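Long-range contact in E3 ubiquitin-protein ligase TRIM65 (Homo sapiens, PDB 7JL4), which acts as an E3 ubiquitin ligase in innate immunity, autophagy and inflammation, and negatively regulates microRNAs by modulating ubiquitination of TNRC6A: residues W112-A123 with L163-L174. Sequence-based numbering, arbitrary orientation.
Sequences WGLCVQEDSLQA and LYTFHALFNQPL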
# COMPACT_ATOMS: atom_id res chain seq x y z
N TRP A 112 2.88 -8.47 -3.49
CA TRP A 112 4.12 -8.05 -2.86
C TRP A 112 3.76 -6.92 -1.90
O TRP A 112 2.97 -6.05 -2.27
CB TRP A 112 5.12 -7.51 -3.92
CG TRP A 112 5.65 -8.52 -4.92
CD1 TRP A 112 6.88 -9.10 -4.92
CD2 TRP A 112 4.96 -9.02 -6.09
NE1 TRP A 112 7.02 -9.94 -6.02
CE2 TRP A 112 5.85 -9.91 -6.75
CE3 TRP A 112 3.71 -8.78 -6.65
CZ2 TRP A 112 5.51 -10.58 -7.93
CZ3 TRP A 112 3.36 -9.45 -7.81
CH2 TRP A 112 4.25 -10.34 -8.44
N GLY A 113 4.33 -6.89 -0.70
CA GLY A 113 3.91 -5.88 0.25
C GLY A 113 4.98 -5.57 1.28
O GLY A 113 5.97 -6.28 1.42
N LEU A 114 4.79 -4.43 1.96
CA LEU A 114 5.66 -3.99 3.04
C LEU A 114 4.75 -3.68 4.22
O LEU A 114 3.93 -2.76 4.14
CB LEU A 114 6.46 -2.73 2.68
CG LEU A 114 7.48 -2.33 3.75
CD1 LEU A 114 8.69 -3.22 3.67
CD2 LEU A 114 7.90 -0.87 3.64
N CYS A 115 4.88 -4.45 5.30
CA CYS A 115 4.06 -4.20 6.48
C CYS A 115 4.88 -3.42 7.50
O CYS A 115 6.03 -3.77 7.80
CB CYS A 115 3.54 -5.53 7.04
SG CYS A 115 2.69 -5.35 8.64
N VAL A 116 4.32 -2.32 8.00
CA VAL A 116 4.98 -1.48 8.98
C VAL A 116 4.51 -1.92 10.36
O VAL A 116 3.31 -1.88 10.66
CB VAL A 116 4.67 0.01 8.74
CG1 VAL A 116 5.39 0.89 9.73
CG2 VAL A 116 5.05 0.36 7.31
N GLN A 117 5.43 -2.35 11.19
CA GLN A 117 5.07 -2.81 12.53
C GLN A 117 5.62 -1.84 13.57
O GLN A 117 6.32 -0.88 13.23
CB GLN A 117 5.61 -4.22 12.76
CG GLN A 117 4.88 -5.27 11.96
CD GLN A 117 5.54 -6.63 12.08
OE1 GLN A 117 6.77 -6.73 12.21
NE2 GLN A 117 4.74 -7.69 12.10
N GLU A 118 5.30 -2.12 14.85
CA GLU A 118 5.72 -1.24 15.94
C GLU A 118 7.21 -0.96 15.88
O GLU A 118 7.65 0.19 16.02
CB GLU A 118 5.39 -1.88 17.29
CG GLU A 118 3.94 -1.96 17.67
CD GLU A 118 3.22 -3.16 17.06
OE1 GLU A 118 2.04 -3.38 17.45
OE2 GLU A 118 3.80 -3.83 16.15
N ASP A 119 8.01 -2.01 15.70
CA ASP A 119 9.45 -1.90 15.87
C ASP A 119 10.22 -2.60 14.76
O ASP A 119 11.39 -2.95 14.96
CB ASP A 119 9.88 -2.46 17.25
N SER A 120 9.60 -2.81 13.60
CA SER A 120 10.26 -3.46 12.48
C SER A 120 9.41 -3.24 11.23
O SER A 120 8.28 -2.76 11.30
CB SER A 120 10.44 -4.95 12.73
OG SER A 120 9.17 -5.54 12.85
N LEU A 121 9.97 -3.64 10.10
CA LEU A 121 9.24 -3.74 8.83
C LEU A 121 9.29 -5.19 8.38
O LEU A 121 10.24 -5.91 8.70
CB LEU A 121 9.88 -2.87 7.75
CG LEU A 121 10.09 -1.39 8.02
CD1 LEU A 121 10.86 -0.77 6.85
CD2 LEU A 121 8.76 -0.69 8.24
N GLN A 122 8.26 -5.63 7.64
CA GLN A 122 8.21 -6.96 7.03
C GLN A 122 7.99 -6.80 5.54
O GLN A 122 6.94 -6.29 5.13
CB GLN A 122 7.07 -7.81 7.58
CG GLN A 122 7.16 -8.28 9.02
CD GLN A 122 5.83 -8.89 9.42
OE1 GLN A 122 4.77 -8.40 9.01
NE2 GLN A 122 5.87 -9.96 10.20
N ALA A 123 8.94 -7.28 4.72
CA ALA A 123 8.81 -7.27 3.26
C ALA A 123 8.32 -8.65 2.82
O ALA A 123 9.06 -9.63 2.92
CB ALA A 123 10.14 -6.93 2.58
N LEU A 163 13.88 1.27 1.44
CA LEU A 163 13.66 0.30 2.51
C LEU A 163 13.83 -1.13 2.04
O LEU A 163 14.40 -1.96 2.76
CB LEU A 163 12.25 0.48 3.09
CG LEU A 163 11.94 1.86 3.69
CD1 LEU A 163 10.46 1.96 4.12
CD2 LEU A 163 12.87 2.16 4.85
N TYR A 164 13.35 -1.44 0.84
CA TYR A 164 13.41 -2.78 0.26
C TYR A 164 13.02 -2.72 -1.21
O TYR A 164 12.10 -1.98 -1.57
CB TYR A 164 12.49 -3.75 1.00
CG TYR A 164 12.92 -5.18 0.75
CD1 TYR A 164 14.04 -5.71 1.38
CD2 TYR A 164 12.25 -5.97 -0.18
CE1 TYR A 164 14.47 -7.01 1.11
CE2 TYR A 164 12.64 -7.26 -0.43
CZ TYR A 164 13.75 -7.78 0.21
OH TYR A 164 14.12 -9.07 -0.08
N THR A 165 13.70 -3.53 -2.03
CA THR A 165 13.37 -3.68 -3.44
C THR A 165 13.08 -5.14 -3.76
O THR A 165 13.89 -6.02 -3.47
CB THR A 165 14.53 -3.19 -4.30
OG1 THR A 165 14.78 -1.81 -4.00
CG2 THR A 165 14.25 -3.35 -5.82
N PHE A 166 11.92 -5.39 -4.38
CA PHE A 166 11.61 -6.66 -5.03
C PHE A 166 11.87 -6.56 -6.53
O PHE A 166 11.62 -5.52 -7.14
CB PHE A 166 10.14 -7.04 -4.86
CG PHE A 166 9.74 -7.39 -3.45
CD1 PHE A 166 10.03 -8.64 -2.94
CD2 PHE A 166 9.00 -6.49 -2.68
CE1 PHE A 166 9.62 -8.99 -1.64
CE2 PHE A 166 8.58 -6.84 -1.38
CZ PHE A 166 8.90 -8.08 -0.88
N HIS A 167 12.33 -7.67 -7.12
CA HIS A 167 12.41 -7.80 -8.56
C HIS A 167 11.48 -8.92 -9.03
O HIS A 167 11.36 -9.95 -8.37
CB HIS A 167 13.82 -8.10 -9.04
CG HIS A 167 13.91 -8.20 -10.53
ND1 HIS A 167 14.25 -9.37 -11.17
CD2 HIS A 167 13.68 -7.29 -11.51
CE1 HIS A 167 14.24 -9.17 -12.48
NE2 HIS A 167 13.89 -7.92 -12.71
N ALA A 168 10.82 -8.71 -10.17
CA ALA A 168 9.92 -9.72 -10.70
C ALA A 168 9.70 -9.44 -12.17
O ALA A 168 9.81 -8.31 -12.62
CB ALA A 168 8.56 -9.71 -9.99
N LEU A 169 9.33 -10.48 -12.91
CA LEU A 169 8.89 -10.31 -14.30
C LEU A 169 7.36 -10.23 -14.29
O LEU A 169 6.66 -11.21 -14.54
CB LEU A 169 9.41 -11.44 -15.16
CG LEU A 169 10.94 -11.54 -15.18
CD1 LEU A 169 11.42 -12.37 -16.36
CD2 LEU A 169 11.58 -10.15 -15.23
N PHE A 170 6.85 -9.05 -13.97
CA PHE A 170 5.41 -8.87 -13.78
C PHE A 170 4.66 -9.19 -15.07
O PHE A 170 4.99 -8.66 -16.13
CB PHE A 170 5.12 -7.43 -13.34
CG PHE A 170 5.73 -7.07 -12.01
CD1 PHE A 170 5.25 -7.63 -10.84
CD2 PHE A 170 6.77 -6.16 -11.95
CE1 PHE A 170 5.80 -7.27 -9.58
CE2 PHE A 170 7.35 -5.81 -10.71
CZ PHE A 170 6.86 -6.37 -9.53
N ASN A 171 3.65 -10.08 -14.99
CA ASN A 171 2.99 -10.58 -16.19
C ASN A 171 1.49 -10.32 -16.25
O ASN A 171 0.81 -10.86 -17.13
CB ASN A 171 3.25 -12.08 -16.37
CG ASN A 171 2.65 -12.94 -15.26
OD1 ASN A 171 1.89 -12.46 -14.41
ND2 ASN A 171 2.96 -14.23 -15.30
N GLN A 172 0.97 -9.51 -15.34
CA GLN A 172 -0.40 -9.02 -15.32
C GLN A 172 -0.34 -7.60 -14.77
O GLN A 172 0.66 -7.23 -14.14
CB GLN A 172 -1.31 -9.87 -14.43
CG GLN A 172 -1.93 -11.04 -15.14
CD GLN A 172 -2.75 -11.92 -14.23
OE1 GLN A 172 -2.22 -12.60 -13.34
NE2 GLN A 172 -4.06 -11.88 -14.42
N PRO A 173 -1.38 -6.79 -15.00
CA PRO A 173 -1.45 -5.47 -14.35
C PRO A 173 -1.44 -5.58 -12.83
O PRO A 173 -1.99 -6.52 -12.26
CB PRO A 173 -2.78 -4.90 -14.84
CG PRO A 173 -3.03 -5.61 -16.17
CD PRO A 173 -2.51 -7.02 -15.91
N LEU A 174 -0.81 -4.59 -12.19
CA LEU A 174 -0.68 -4.54 -10.73
C LEU A 174 -1.59 -3.46 -10.17
O LEU A 174 -1.58 -2.31 -10.65
CB LEU A 174 0.75 -4.25 -10.30
CG LEU A 174 1.75 -5.33 -10.62
CD1 LEU A 174 3.12 -4.72 -10.58
CD2 LEU A 174 1.64 -6.44 -9.56
O HOH W 1 9.50 -11.19 -6.72
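Trp112 meets Phe166 and Phe170 in an aromatic cluster between the two sheets of the B30.2/SPRY beta-sandwich. The hairpin of strands 111-116 and 120-125 belongs to one sheet, while strand 161-167 is an edge strand of the other and runs into the loop that ends at Leu174. Both aromatic pairs are T-shaped, and the indole plays a different part in each. The edge of its five-membered ring points at the face of Phe166, CD1 standing 3.6 Å from Phe166 CG with the planes at 68°. Its six-membered ring offers a face to Phe170, whose edge comes in through CE1, 3.6 Å from Trp112 CH2, at 74°. With CG of Trp112 beside its own backbone N (chi1 -66°), the indole extends toward the loop, where CZ2 touches Ala168 CB, and CZ3 lies 3.9 Å from Leu174 CD2. His125 stacks on the indole as well, and Tyr90 meets it edge-to-face.

A methyl group meets the rings next: Ala123 CB sits over the Tyr164 ring in a CH-pi contact, 3.9 Å from the centroid, and also touches Phe166 CZ. Purely aliphatic contacts lie farther along, where Leu163 CD1 is 3.8 Å from Leu114 CD2 and also packs against Leu121 CD1.

An alanine in place of Trp112 would probably open a gap between Phe166 and Phe170, depriving both rings of their shared partner. The polar link is a water in the indole plane: it accepts from Trp112 NE1 at 2.9 Å and donates to His167 O at 2.8 Å.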